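Local coordinates for protein fructose-bisphosphate aldolase (Slackia heliotrinireducens, PDB 4MOZ) that belongs to the DeoC/LacD family of aldolases and folds as a closed eight-stranded parallel beta/alpha barrel of the TIM type, at residues N104-L109 against P117-L122; I4-V9 against T22-Y27; L278-R283 against A303-E308; D207-N212 against A231-T236. All coordinates share one frame; numbering follows the deposited sequence.

Interaction 1: residues N104-L109 against P117-L122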
loop_
_atom_site.group_PDB
_atom_site.type_symbol
_atom_site.label_atom_id
_atom_site.label_comp_id
_atom_site.label_asym_id
_atom_site.label_seq_id
_atom_site.Cartn_x
_atom_site.Cartn_y
_atom_site.Cartn_z
ATOM N N ASN C 104 15.778 9.736 1.489
ATOM C CA ASN C 104 14.598 10.227 2.190
ATOM C C ASN C 104 14.812 11.600 2.819
ATOM O O ASN C 104 15.948 12.013 3.032
ATOM C CB ASN C 104 14.075 9.194 3.207
ATOM C CG ASN C 104 15.023 8.943 4.371
ATOM O OD1 ASN C 104 16.221 9.241 4.317
ATOM N ND2 ASN C 104 14.481 8.367 5.437
ATOM N N SER C 105 13.717 12.308 3.078
ATOM C CA SER C 105 13.745 13.601 3.754
ATOM C C SER C 105 12.368 13.931 4.316
ATOM O O SER C 105 11.358 13.449 3.813
ATOM C CB SER C 105 14.177 14.716 2.794
ATOM O OG SER C 105 15.567 14.647 2.513
ATOM N N LYS C 106 12.342 14.764 5.354
ATOM C CA LYS C 106 11.104 15.306 5.910
ATOM C C LYS C 106 11.376 16.725 6.393
ATOM O O LYS C 106 12.538 17.115 6.526
ATOM C CB LYS C 106 10.593 14.432 7.062
ATOM C CG LYS C 106 11.462 14.448 8.310
ATOM C CD LYS C 106 10.682 13.966 9.526
ATOM C CE LYS C 106 11.448 14.210 10.816
ATOM N NZ LYS C 106 11.408 15.639 11.239
ATOM N N THR C 107 10.322 17.497 6.645
ATOM C CA THR C 107 10.489 18.819 7.262
ATOM C C THR C 107 10.401 18.698 8.785
ATOM O O THR C 107 9.994 17.657 9.306
ATOM C CB THR C 107 9.464 19.859 6.751
ATOM O OG1 THR C 107 8.182 19.625 7.354
ATOM C CG2 THR C 107 9.351 19.818 5.225
ATOM N N ASN C 108 10.796 19.760 9.485
ATOM C CA ASN C 108 10.721 19.807 10.944
ATOM C C ASN C 108 9.483 20.553 11.450
ATOM O O ASN C 108 9.452 21.003 12.597
ATOM C CB ASN C 108 11.999 20.430 11.533
ATOM C CG ASN C 108 12.219 21.872 11.091
ATOM O OD1 ASN C 108 11.683 22.321 10.074
ATOM N ND2 ASN C 108 13.028 22.602 11.850
ATOM N N LEU C 109 8.471 20.685 10.595
ATOM C CA LEU C 109 7.249 21.413 10.958
ATOM C C LEU C 109 6.394 20.654 11.968
ATOM O O LEU C 109 5.837 21.252 12.889
ATOM C CB LEU C 109 6.431 21.775 9.715
ATOM C CG LEU C 109 7.021 22.871 8.816
ATOM C CD1 LEU C 109 6.401 22.827 7.429
ATOM C CD2 LEU C 109 6.855 24.251 9.437
ATOM N N PRO C 117 8.162 10.994 14.224
ATOM C CA PRO C 117 8.687 11.338 12.900
ATOM C C PRO C 117 8.656 10.190 11.891
ATOM O O PRO C 117 8.799 9.016 12.261
ATOM C CB PRO C 117 10.138 11.733 13.191
ATOM C CG PRO C 117 10.502 10.928 14.396
ATOM C CD PRO C 117 9.242 10.810 15.216
ATOM N N TYR C 118 8.457 10.554 10.627
ATOM C CA TYR C 118 8.616 9.642 9.509
ATOM C C TYR C 118 9.241 10.390 8.327
ATOM O O TYR C 118 8.743 11.437 7.905
ATOM C CB TYR C 118 7.274 9.007 9.115
ATOM C CG TYR C 118 7.313 8.242 7.802
ATOM C CD1 TYR C 118 8.341 7.336 7.528
ATOM C CD2 TYR C 118 6.315 8.409 6.843
ATOM C CE1 TYR C 118 8.385 6.642 6.331
ATOM C CE2 TYR C 118 6.348 7.709 5.639
ATOM C CZ TYR C 118 7.388 6.829 5.389
ATOM O OH TYR C 118 7.442 6.126 4.204
ATOM N N SER C 119 10.346 9.853 7.817
ATOM C CA SER C 119 10.998 10.395 6.623
ATOM C C SER C 119 10.900 9.377 5.481
ATOM O O SER C 119 11.528 8.317 5.540
ATOM C CB SER C 119 12.449 10.776 6.933
ATOM O OG SER C 119 13.138 11.190 5.770
ATOM N N PRO C 120 10.095 9.688 4.446
ATOM C CA PRO C 120 9.784 8.737 3.382
ATOM C C PRO C 120 10.815 8.716 2.257
ATOM O O PRO C 120 11.355 9.765 1.893
ATOM C CB PRO C 120 8.468 9.279 2.832
ATOM C CG PRO C 120 8.612 10.757 2.971
ATOM C CD PRO C 120 9.378 10.967 4.254
ATOM N N GLN C 121 11.070 7.533 1.700
ATOM C CA GLN C 121 11.861 7.439 0.483
ATOM C C GLN C 121 11.184 8.298 -0.581
ATOM O O GLN C 121 9.987 8.178 -0.813
ATOM C CB GLN C 121 11.984 5.995 0.013
ATOM C CG GLN C 121 12.925 5.837 -1.170
ATOM C CD GLN C 121 13.219 4.387 -1.500
ATOM O OE1 GLN C 121 13.182 3.520 -0.622
ATOM N NE2 GLN C 121 13.522 4.116 -2.767
ATOM N N LEU C 122 11.958 9.177 -1.206
ATOM C CA LEU C 122 11.408 10.212 -2.080
ATOM C C LEU C 122 11.183 9.748 -3.511
ATOM O O LEU C 122 10.406 10.355 -4.234
ATOM C CB LEU C 122 12.303 11.453 -2.054
ATOM C CG LEU C 122 12.489 12.107 -0.682
ATOM C CD1 LEU C 122 13.567 13.186 -0.726
ATOM C CD2 LEU C 122 11.176 12.668 -0.144
#
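N104 reaches across to S119 with its amide: ND2 donates to the backbone O of S119 over 3.0 Å, with an N-H...O angle of 162°. S119 O lies near the amide plane of N104, but seen from the acceptor the donor stands well above the carbonyl plane, 53° out of it. CG of N104 sits between the backbone N and the carbonyl carbon (chi1 67°), which carries the amide over to S119; its other end, OD1, accepts from the backbone N of T144. CB of the same residue rests 3.1 Å from P120 O, and the backbones of N104 and Q121 form a single beta bridge. Both segments belong to the long loop that leaves strand 99-102 of the TIM barrel and leads to helix 125-132, so the contact folds this loop back on itself. S119 directs its side chain at N104 and S105, OG lying 3.0 Å from S105 N at an angle too poor for a hydrogen bond. K106 runs its aliphatic chain past S119 and the Y118 carbonyl, CG 4.0 Å from S119 CB and CD 3.6 Å from Y118 O. Beyond that, CE of K106 lies beside P117 CB at 3.7 Å, and a bend at its far end brings NZ round to the carbonyl O of T107. A second subunit adds E152, which packs on K106.

Interaction 2: residues I4-V9 against T22-Y27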
loop_
_atom_site.group_PDB
_atom_site.type_symbol
_atom_site.label_atom_id
_atom_site.label_comp_id
_atom_site.label_asym_id
_atom_site.label_seq_id
_atom_site.Cartn_x
_atom_site.Cartn_y
_atom_site.Cartn_z
ATOM N N ILE C 4 44.544 3.145 2.316
ATOM C CA ILE C 4 44.220 1.751 2.038
ATOM C C ILE C 4 44.383 1.494 0.539
ATOM O O ILE C 4 44.310 2.422 -0.270
ATOM C CB ILE C 4 42.785 1.382 2.488
ATOM C CG1 ILE C 4 41.748 2.315 1.846
ATOM C CG2 ILE C 4 42.674 1.417 4.010
ATOM C CD1 ILE C 4 40.351 1.733 1.744
ATOM N N THR C 5 44.625 0.241 0.179
ATOM C CA THR C 5 44.646 -0.167 -1.222
ATOM C C THR C 5 43.307 -0.818 -1.565
ATOM O O THR C 5 42.509 -1.112 -0.668
ATOM C CB THR C 5 45.784 -1.164 -1.505
ATOM O OG1 THR C 5 45.662 -2.289 -0.624
ATOM C CG2 THR C 5 47.145 -0.504 -1.296
ATOM N N ARG C 6 43.064 -1.041 -2.855
ATOM C CA ARG C 6 41.835 -1.686 -3.312
ATOM C C ARG C 6 41.613 -3.038 -2.636
ATOM O O ARG C 6 40.508 -3.325 -2.177
ATOM C CB ARG C 6 41.841 -1.854 -4.829
ATOM C CG ARG C 6 41.745 -0.552 -5.603
ATOM C CD ARG C 6 41.686 -0.814 -7.098
ATOM N NE ARG C 6 40.431 -1.447 -7.512
ATOM C CZ ARG C 6 39.322 -0.786 -7.837
ATOM N NH1 ARG C 6 39.292 0.540 -7.789
ATOM N NH2 ARG C 6 38.234 -1.452 -8.205
ATOM N N ASP C 7 42.672 -3.844 -2.557
ATOM C CA ASP C 7 42.619 -5.177 -1.941
ATOM C C ASP C 7 42.222 -5.170 -0.463
ATOM O O ASP C 7 41.759 -6.180 0.063
ATOM C CB ASP C 7 43.961 -5.900 -2.113
ATOM C CG ASP C 7 44.237 -6.295 -3.559
ATOM O OD1 ASP C 7 43.574 -5.770 -4.480
ATOM O OD2 ASP C 7 45.132 -7.137 -3.778
ATOM N N GLN C 8 42.408 -4.034 0.202
ATOM C CA GLN C 8 42.066 -3.903 1.620
ATOM C C GLN C 8 40.593 -3.583 1.885
ATOM O O GLN C 8 40.143 -3.635 3.032
ATOM C CB GLN C 8 42.945 -2.847 2.277
ATOM C CG GLN C 8 44.375 -3.291 2.517
ATOM C CD GLN C 8 45.196 -2.195 3.149
ATOM O OE1 GLN C 8 45.631 -1.268 2.473
ATOM N NE2 GLN C 8 45.403 -2.287 4.456
ATOM N N VAL C 9 39.854 -3.236 0.834
ATOM C CA VAL C 9 38.412 -3.001 0.938
ATOM C C VAL C 9 37.699 -4.342 1.135
ATOM O O VAL C 9 37.796 -5.233 0.290
ATOM C CB VAL C 9 37.848 -2.283 -0.318
ATOM C CG1 VAL C 9 36.335 -2.131 -0.234
ATOM C CG2 VAL C 9 38.506 -0.925 -0.514
ATOM N N THR C 22 33.014 -1.875 -9.261
ATOM C CA THR C 22 32.281 -0.628 -9.063
ATOM C C THR C 22 32.181 -0.282 -7.575
ATOM O O THR C 22 32.382 0.872 -7.190
ATOM C CB THR C 22 30.871 -0.702 -9.684
ATOM O OG1 THR C 22 30.984 -1.050 -11.067
ATOM C CG2 THR C 22 30.151 0.635 -9.574
ATOM N N TYR C 23 31.884 -1.283 -6.745
ATOM C CA TYR C 23 31.776 -1.071 -5.303
ATOM C C TYR C 23 33.090 -0.583 -4.715
ATOM O O TYR C 23 33.104 0.323 -3.878
ATOM C CB TYR C 23 31.338 -2.345 -4.580
ATOM C CG TYR C 23 31.319 -2.192 -3.076
ATOM C CD1 TYR C 23 30.230 -1.605 -2.431
ATOM C CD2 TYR C 23 32.394 -2.617 -2.293
ATOM C CE1 TYR C 23 30.204 -1.458 -1.054
ATOM C CE2 TYR C 23 32.380 -2.468 -0.912
ATOM C CZ TYR C 23 31.281 -1.890 -0.301
ATOM O OH TYR C 23 31.248 -1.736 1.064
ATOM N N ILE C 24 34.187 -1.205 -5.144
ATOM C CA ILE C 24 35.513 -0.822 -4.680
ATOM C C ILE C 24 35.841 0.582 -5.185
ATOM O O ILE C 24 36.289 1.424 -4.409
ATOM C CB ILE C 24 36.592 -1.856 -5.084
ATOM C CG1 ILE C 24 36.280 -3.220 -4.448
ATOM C CG2 ILE C 24 37.979 -1.378 -4.663
ATOM C CD1 ILE C 24 36.988 -4.396 -5.092
ATOM N N ASP C 25 35.586 0.836 -6.470
ATOM C CA ASP C 25 35.737 2.179 -7.032
ATOM C C ASP C 25 35.058 3.213 -6.136
ATOM O O ASP C 25 35.653 4.231 -5.789
ATOM C CB ASP C 25 35.140 2.258 -8.442
ATOM C CG ASP C 25 35.975 1.537 -9.489
ATOM O OD1 ASP C 25 37.123 1.137 -9.205
ATOM O OD2 ASP C 25 35.469 1.370 -10.617
ATOM N N ASN C 26 33.817 2.928 -5.751
ATOM C CA ASN C 26 33.006 3.874 -4.981
ATOM C C ASN C 26 33.453 4.018 -3.531
ATOM O O ASN C 26 33.405 5.116 -2.965
ATOM C CB ASN C 26 31.523 3.507 -5.064
ATOM C CG ASN C 26 30.931 3.790 -6.436
ATOM O OD1 ASN C 26 31.273 4.785 -7.081
ATOM N ND2 ASN C 26 30.032 2.918 -6.886
ATOM N N TYR C 27 33.890 2.910 -2.940
ATOM C CA TYR C 27 34.421 2.929 -1.586
ATOM C C TYR C 27 35.730 3.726 -1.528
ATOM O O TYR C 27 35.946 4.510 -0.599
ATOM C CB TYR C 27 34.644 1.507 -1.083
ATOM C CG TYR C 27 34.762 1.416 0.416
ATOM C CD1 TYR C 27 35.979 1.642 1.059
ATOM C CD2 TYR C 27 33.653 1.094 1.197
ATOM C CE1 TYR C 27 36.084 1.554 2.440
ATOM C CE2 TYR C 27 33.747 1.004 2.573
ATOM C CZ TYR C 27 34.960 1.233 3.189
ATOM O OH TYR C 27 35.049 1.146 4.556
#
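R6 grips D25 end-on with both terminal nitrogens of its guanidinium, and both bonds go to the same carboxylate oxygen. NH1 stands 2.7 Å from D25 OD1 and meets it nearly along the C-O axis; NH2 reaches the same OD1 at 3.0 Å, but from above the carboxylate plane. The guanidinium and carboxylate planes are turned 64° apart, so the pair is not a coplanar, two-oxygen salt bridge. NH2 also forms a salt bridge with E21, one turn earlier on the same helix. The arginine chain arrives with a bend at chi3 (69°), which lays the guanidinium over I24: CG2 of I24 sits over the centre of one face, 3.5 Å from R6 CZ. Deeper in, V9 packs against I24 and two tyrosines. Its CG1 stands over the face of the Y27 ring in a CH-pi contact, 4.3 Å from the centroid, and also approaches Y23 CE2 at 4.0 Å. CG2 packs on Y27 CD1 at 3.9 Å, while CD1 of I4 comes up to the edge of the Y27 ring. Here the N-terminal segment, with a short 3-10 turn at 6-8, packs against helix 20-30, which precedes the first barrel strand, 37-41. The hydroxyl of Y23 has D207 as its partner. The chemistry is graded, from a salt bridge at the partly exposed margin to aliphatic and aromatic packing round buried V9; D25 and E21 probably hold the guanidinium in place over I24, and its charge would partly offset theirs.

Interaction 3: residues L278-R283 against A303-E308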
loop_
_atom_site.group_PDB
_atom_site.type_symbol
_atom_site.label_atom_id
_atom_site.label_comp_id
_atom_site.label_asym_id
_atom_site.label_seq_id
_atom_site.Cartn_x
_atom_site.Cartn_y
_atom_site.Cartn_z
ATOM N N LEU C 278 32.269 31.541 1.886
ATOM C CA LEU C 278 32.892 30.549 1.006
ATOM C C LEU C 278 34.345 30.240 1.392
ATOM O O LEU C 278 34.708 29.073 1.549
ATOM C CB LEU C 278 32.774 30.969 -0.470
ATOM C CG LEU C 278 33.351 30.045 -1.555
ATOM C CD1 LEU C 278 32.757 28.641 -1.495
ATOM C CD2 LEU C 278 33.160 30.650 -2.941
ATOM N N ASP C 279 35.162 31.278 1.573
ATOM C CA ASP C 279 36.578 31.095 1.916
ATOM C C ASP C 279 36.776 30.324 3.227
ATOM O O ASP C 279 37.538 29.355 3.269
ATOM C CB ASP C 279 37.318 32.440 1.959
ATOM C CG ASP C 279 37.502 33.060 0.575
ATOM O OD1 ASP C 279 37.481 32.329 -0.443
ATOM O OD2 ASP C 279 37.674 34.297 0.506
ATOM N N GLU C 280 36.077 30.751 4.277
ATOM C CA GLU C 280 36.181 30.131 5.599
ATOM C C GLU C 280 35.633 28.704 5.601
ATOM O O GLU C 280 36.208 27.814 6.229
ATOM C CB GLU C 280 35.461 30.981 6.650
ATOM C CG GLU C 280 35.700 30.536 8.086
ATOM C CD GLU C 280 35.049 31.451 9.103
ATOM O OE1 GLU C 280 35.173 32.685 8.975
ATOM O OE2 GLU C 280 34.414 30.940 10.043
ATOM N N ALA C 281 34.522 28.507 4.892
ATOM C CA ALA C 281 33.884 27.204 4.745
ATOM C C ALA C 281 34.842 26.212 4.107
ATOM O O ALA C 281 35.034 25.107 4.625
ATOM C CB ALA C 281 32.618 27.329 3.910
ATOM N N VAL C 282 35.438 26.623 2.986
ATOM C CA VAL C 282 36.457 25.840 2.291
ATOM C C VAL C 282 37.606 25.470 3.243
ATOM O O VAL C 282 38.015 24.308 3.311
ATOM C CB VAL C 282 36.970 26.583 1.034
ATOM C CG1 VAL C 282 38.273 25.994 0.521
ATOM C CG2 VAL C 282 35.920 26.551 -0.066
ATOM N N ARG C 283 38.095 26.450 3.999
ATOM C CA ARG C 283 39.172 26.207 4.965
ATOM C C ARG C 283 38.788 25.211 6.063
ATOM O O ARG C 283 39.631 24.433 6.510
ATOM C CB ARG C 283 39.677 27.514 5.589
ATOM C CG ARG C 283 40.457 28.404 4.628
ATOM C CD ARG C 283 41.298 29.445 5.357
ATOM N NE ARG C 283 40.529 30.213 6.337
ATOM C CZ ARG C 283 39.883 31.346 6.075
ATOM N NH1 ARG C 283 39.899 31.865 4.852
ATOM N NH2 ARG C 283 39.217 31.963 7.042
ATOM N N ALA C 303 45.632 25.340 12.169
ATOM C CA ALA C 303 46.445 26.193 11.299
ATOM C C ALA C 303 45.901 26.222 9.872
ATOM O O ALA C 303 45.949 27.262 9.206
ATOM C CB ALA C 303 47.897 25.739 11.303
ATOM N N VAL C 304 45.391 25.078 9.411
ATOM C CA VAL C 304 44.732 24.990 8.109
ATOM C C VAL C 304 43.430 25.799 8.121
ATOM O O VAL C 304 43.167 26.573 7.197
ATOM C CB VAL C 304 44.456 23.526 7.690
ATOM C CG1 VAL C 304 43.611 23.477 6.424
ATOM C CG2 VAL C 304 45.761 22.773 7.477
ATOM N N PHE C 305 42.631 25.631 9.173
ATOM C CA PHE C 305 41.398 26.398 9.319
ATOM C C PHE C 305 41.668 27.903 9.297
ATOM O O PHE C 305 40.933 28.662 8.653
ATOM C CB PHE C 305 40.649 26.023 10.604
ATOM C CG PHE C 305 39.517 26.962 10.935
ATOM C CD1 PHE C 305 38.319 26.910 10.224
ATOM C CD2 PHE C 305 39.655 27.913 11.942
ATOM C CE1 PHE C 305 37.280 27.784 10.519
ATOM C CE2 PHE C 305 38.621 28.790 12.240
ATOM C CZ PHE C 305 37.431 28.725 11.529
ATOM N N ASN C 306 42.719 28.320 10.003
ATOM C CA ASN C 306 43.075 29.732 10.119
ATOM C C ASN C 306 43.798 30.301 8.894
ATOM O O ASN C 306 44.119 31.486 8.855
ATOM C CB ASN C 306 43.890 29.974 11.396
ATOM C CG ASN C 306 43.034 29.945 12.650
ATOM O OD1 ASN C 306 41.929 30.489 12.673
ATOM N ND2 ASN C 306 43.545 29.318 13.703
ATOM N N GLY C 307 44.048 29.455 7.897
ATOM C CA GLY C 307 44.649 29.899 6.639
ATOM C C GLY C 307 46.157 30.036 6.678
ATOM O O GLY C 307 46.760 30.541 5.729
ATOM N N GLU C 308 46.763 29.579 7.772
ATOM C CA GLU C 308 48.214 29.614 7.939
ATOM C C GLU C 308 48.908 28.600 7.032
ATOM O O GLU C 308 50.031 28.825 6.589
ATOM C CB GLU C 308 48.590 29.377 9.405
ATOM C CG GLU C 308 48.182 30.515 10.332
ATOM C CD GLU C 308 48.067 30.100 11.792
ATOM O OE1 GLU C 308 48.729 29.120 12.204
ATOM O OE2 GLU C 308 47.313 30.767 12.536
#
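R283 points at the end of the neighbouring helix and gives its NE to the carbonyl O of F305, 2.8 Å away with an N-H...O angle of 154°. The acceptor lies almost exactly in the guanidinium plane, whereas NE is tilted 31° from the carbonyl plane of F305. A bend at chi3 turns NE toward that carbonyl, and the methylenes before it line the same helix end: CD of R283 lies 3.6 Å from G307 CA, and CB 3.5 Å from F305 O. Helix 298-305 stops here in a Schellman motif, in which G307, with positive phi, closes the last turn by its bond to V304 O and the E308 amide bonds back to A303 O. R283 thus adds a side-chain donor at the C-terminal end of the helix, where backbone carbonyls gather. Beside it, the F305 side chain crosses E280 at a slant. CE1 of the ring touches E280 CG at 4.0 Å, and the carboxylate plane stands 85° from the ring plane. E280 CG is anti to the backbone N, which brings it up to the ring; its OE2 bridges to R276, which also packs on F305.

Interaction 4: residues D207-N212 against A231-T236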
loop_
_atom_site.group_PDB
_atom_site.type_symbol
_atom_site.label_atom_id
_atom_site.label_comp_id
_atom_site.label_asym_id
_atom_site.label_seq_id
_atom_site.Cartn_x
_atom_site.Cartn_y
_atom_site.Cartn_z
ATOM N N ASP C 207 27.269 0.331 4.945
ATOM C CA ASP C 207 28.712 0.515 4.920
ATOM C C ASP C 207 29.166 1.474 6.015
ATOM O O ASP C 207 30.227 1.283 6.620
ATOM C CB ASP C 207 29.139 1.026 3.552
ATOM C CG ASP C 207 28.807 0.053 2.456
ATOM O OD1 ASP C 207 29.306 -1.094 2.511
ATOM O OD2 ASP C 207 28.020 0.416 1.563
ATOM N N PHE C 208 28.356 2.504 6.255
ATOM C CA PHE C 208 28.612 3.488 7.297
ATOM C C PHE C 208 27.327 3.833 8.033
ATOM O O PHE C 208 26.237 3.756 7.462
ATOM C CB PHE C 208 29.228 4.766 6.709
ATOM C CG PHE C 208 30.596 4.566 6.122
ATOM C CD1 PHE C 208 31.726 4.595 6.932
ATOM C CD2 PHE C 208 30.754 4.341 4.757
ATOM C CE1 PHE C 208 32.989 4.399 6.392
ATOM C CE2 PHE C 208 32.015 4.151 4.211
ATOM C CZ PHE C 208 33.133 4.182 5.029
ATOM N N VAL C 209 27.465 4.202 9.303
ATOM C CA VAL C 209 26.338 4.649 10.111
ATOM C C VAL C 209 26.662 5.998 10.748
ATOM O O VAL C 209 27.718 6.169 11.366
ATOM C CB VAL C 209 25.926 3.607 11.185
ATOM C CG1 VAL C 209 27.106 3.186 12.054
ATOM C CG2 VAL C 209 24.779 4.130 12.045
ATOM N N LYS C 210 25.758 6.958 10.570
ATOM C CA LYS C 210 25.892 8.268 11.187
ATOM C C LYS C 210 24.990 8.348 12.413
ATOM O O LYS C 210 23.786 8.159 12.312
ATOM C CB LYS C 210 25.590 9.379 10.159
ATOM C CG LYS C 210 25.128 10.725 10.706
ATOM C CD LYS C 210 26.087 11.396 11.676
ATOM C CE LYS C 210 25.568 12.782 12.044
ATOM N NZ LYS C 210 25.605 13.063 13.503
ATOM N N VAL C 211 25.595 8.609 13.567
ATOM C CA VAL C 211 24.867 8.731 14.833
ATOM C C VAL C 211 25.200 10.058 15.506
ATOM O O VAL C 211 26.160 10.723 15.131
ATOM C CB VAL C 211 25.203 7.577 15.817
ATOM C CG1 VAL C 211 24.705 6.236 15.290
ATOM C CG2 VAL C 211 26.698 7.525 16.115
ATOM N N ASN C 212 24.400 10.443 16.493
ATOM C CA ASN C 212 24.744 11.553 17.368
ATOM C C ASN C 212 25.853 11.141 18.325
ATOM O O ASN C 212 25.967 9.955 18.661
ATOM C CB ASN C 212 23.529 11.981 18.186
ATOM C CG ASN C 212 22.539 12.783 17.380
ATOM O OD1 ASN C 212 22.921 13.671 16.616
ATOM N ND2 ASN C 212 21.254 12.478 17.548
ATOM N N ALA C 231 32.171 -0.316 18.386
ATOM C CA ALA C 231 32.330 -1.756 18.543
ATOM C C ALA C 231 31.065 -2.486 18.091
ATOM O O ALA C 231 31.150 -3.453 17.331
ATOM C CB ALA C 231 32.680 -2.104 19.985
ATOM N N ALA C 232 29.903 -1.999 18.539
ATOM C CA ALA C 232 28.603 -2.585 18.181
ATOM C C ALA C 232 28.335 -2.584 16.674
ATOM O O ALA C 232 27.714 -3.511 16.149
ATOM C CB ALA C 232 27.480 -1.874 18.918
ATOM N N ALA C 233 28.814 -1.549 15.989
ATOM C CA ALA C 233 28.666 -1.423 14.536
ATOM C C ALA C 233 29.542 -2.400 13.738
ATOM O O ALA C 233 29.351 -2.562 12.534
ATOM C CB ALA C 233 28.931 0.013 14.106
ATOM N N GLY C 234 30.497 -3.046 14.410
ATOM C CA GLY C 234 31.348 -4.065 13.784
ATOM C C GLY C 234 32.000 -3.604 12.492
ATOM O O GLY C 234 32.716 -2.602 12.473
ATOM N N ARG C 235 31.734 -4.327 11.404
ATOM C CA ARG C 235 32.300 -3.990 10.096
ATOM C C ARG C 235 31.579 -2.857 9.359
ATOM O O ARG C 235 31.889 -2.574 8.201
ATOM C CB ARG C 235 32.399 -5.230 9.212
ATOM C CG ARG C 235 33.554 -6.145 9.575
ATOM C CD ARG C 235 33.598 -7.336 8.647
ATOM N NE ARG C 235 34.679 -8.240 9.019
ATOM C CZ ARG C 235 34.991 -9.355 8.367
ATOM N NH1 ARG C 235 36.002 -10.102 8.794
ATOM N NH2 ARG C 235 34.301 -9.726 7.293
ATOM N N THR C 236 30.613 -2.227 10.023
ATOM C CA THR C 236 30.009 -0.986 9.532
ATOM C C THR C 236 30.753 0.171 10.199
ATOM O O THR C 236 30.843 0.231 11.426
ATOM C CB THR C 236 28.490 -0.919 9.841
ATOM O OG1 THR C 236 27.803 -1.914 9.076
ATOM C CG2 THR C 236 27.903 0.452 9.503
HETATM O O HOH W 1 32.463 -0.218 5.995
#
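T236 presents its methyl group to the backbone and side chain of the strand that holds V209. Starting from V209 CB, 4.1 Å from CG2 of T236, the valine leads to CG1, which touches that same methyl at 3.8 Å and then the CB of A233 at 4.2 Å. CG1 occupies the place between the backbone N and the carbonyl carbon (chi1 53°), and in this position it faces both partners. V209 also packs on L238 of strand 237-240. The two side chains of V209 and T236 cross at about a right angle. CG2 of T236 also lies against the backbone, 3.7 Å from F208 C, while OG1 of the threonine is bonded to A206 O. These residues join the start and the return of one beta-alpha-beta unit of the TIM barrel: strand 208-210, helix 222-232 and strand 237-240. Between helix and second strand the chain makes a type II' turn from A233 to T236, with G234 at positive phi, and this turn delivers T236 next to the first strand. From helix 191-204, A201 packs on V209, A198 on A233 and L202 on T236. No direct hydrogen bond crosses the contact, but a water bridges the backbones, donating to D207 O at 2.8 Å and to R235 O at a longer 3.3 Å. The carboxylate of D207 bonds instead to Y23, H167 and the V173 amide, and forms a salt bridge with R89 of a third subunit, while R235 forms one with D93 of that subunit.

Overall arrangement
Interactions 2 and 4 are the one touching pair: Y23 OH of helix 20-30 lies 2.5 Å from D207 OD1, probably a hydrogen bond, and Y27 OH packs on F208 CZ at 3.6 Å. The N-terminal helix is thereby fastened to the start of barrel strand 208-210, and R89 of the third subunit reaches both contacts. Interaction 1 lies in the loop after strand 99-102, across the chain's centre from interaction 2, with centres 32 Å apart; its nearest atoms are about 11 Å from interaction 4. Interaction 3, between the last two helices, is remote from all of them, its nearest atoms about 17 Å from interaction 4 on the opposite side of the chain's centre.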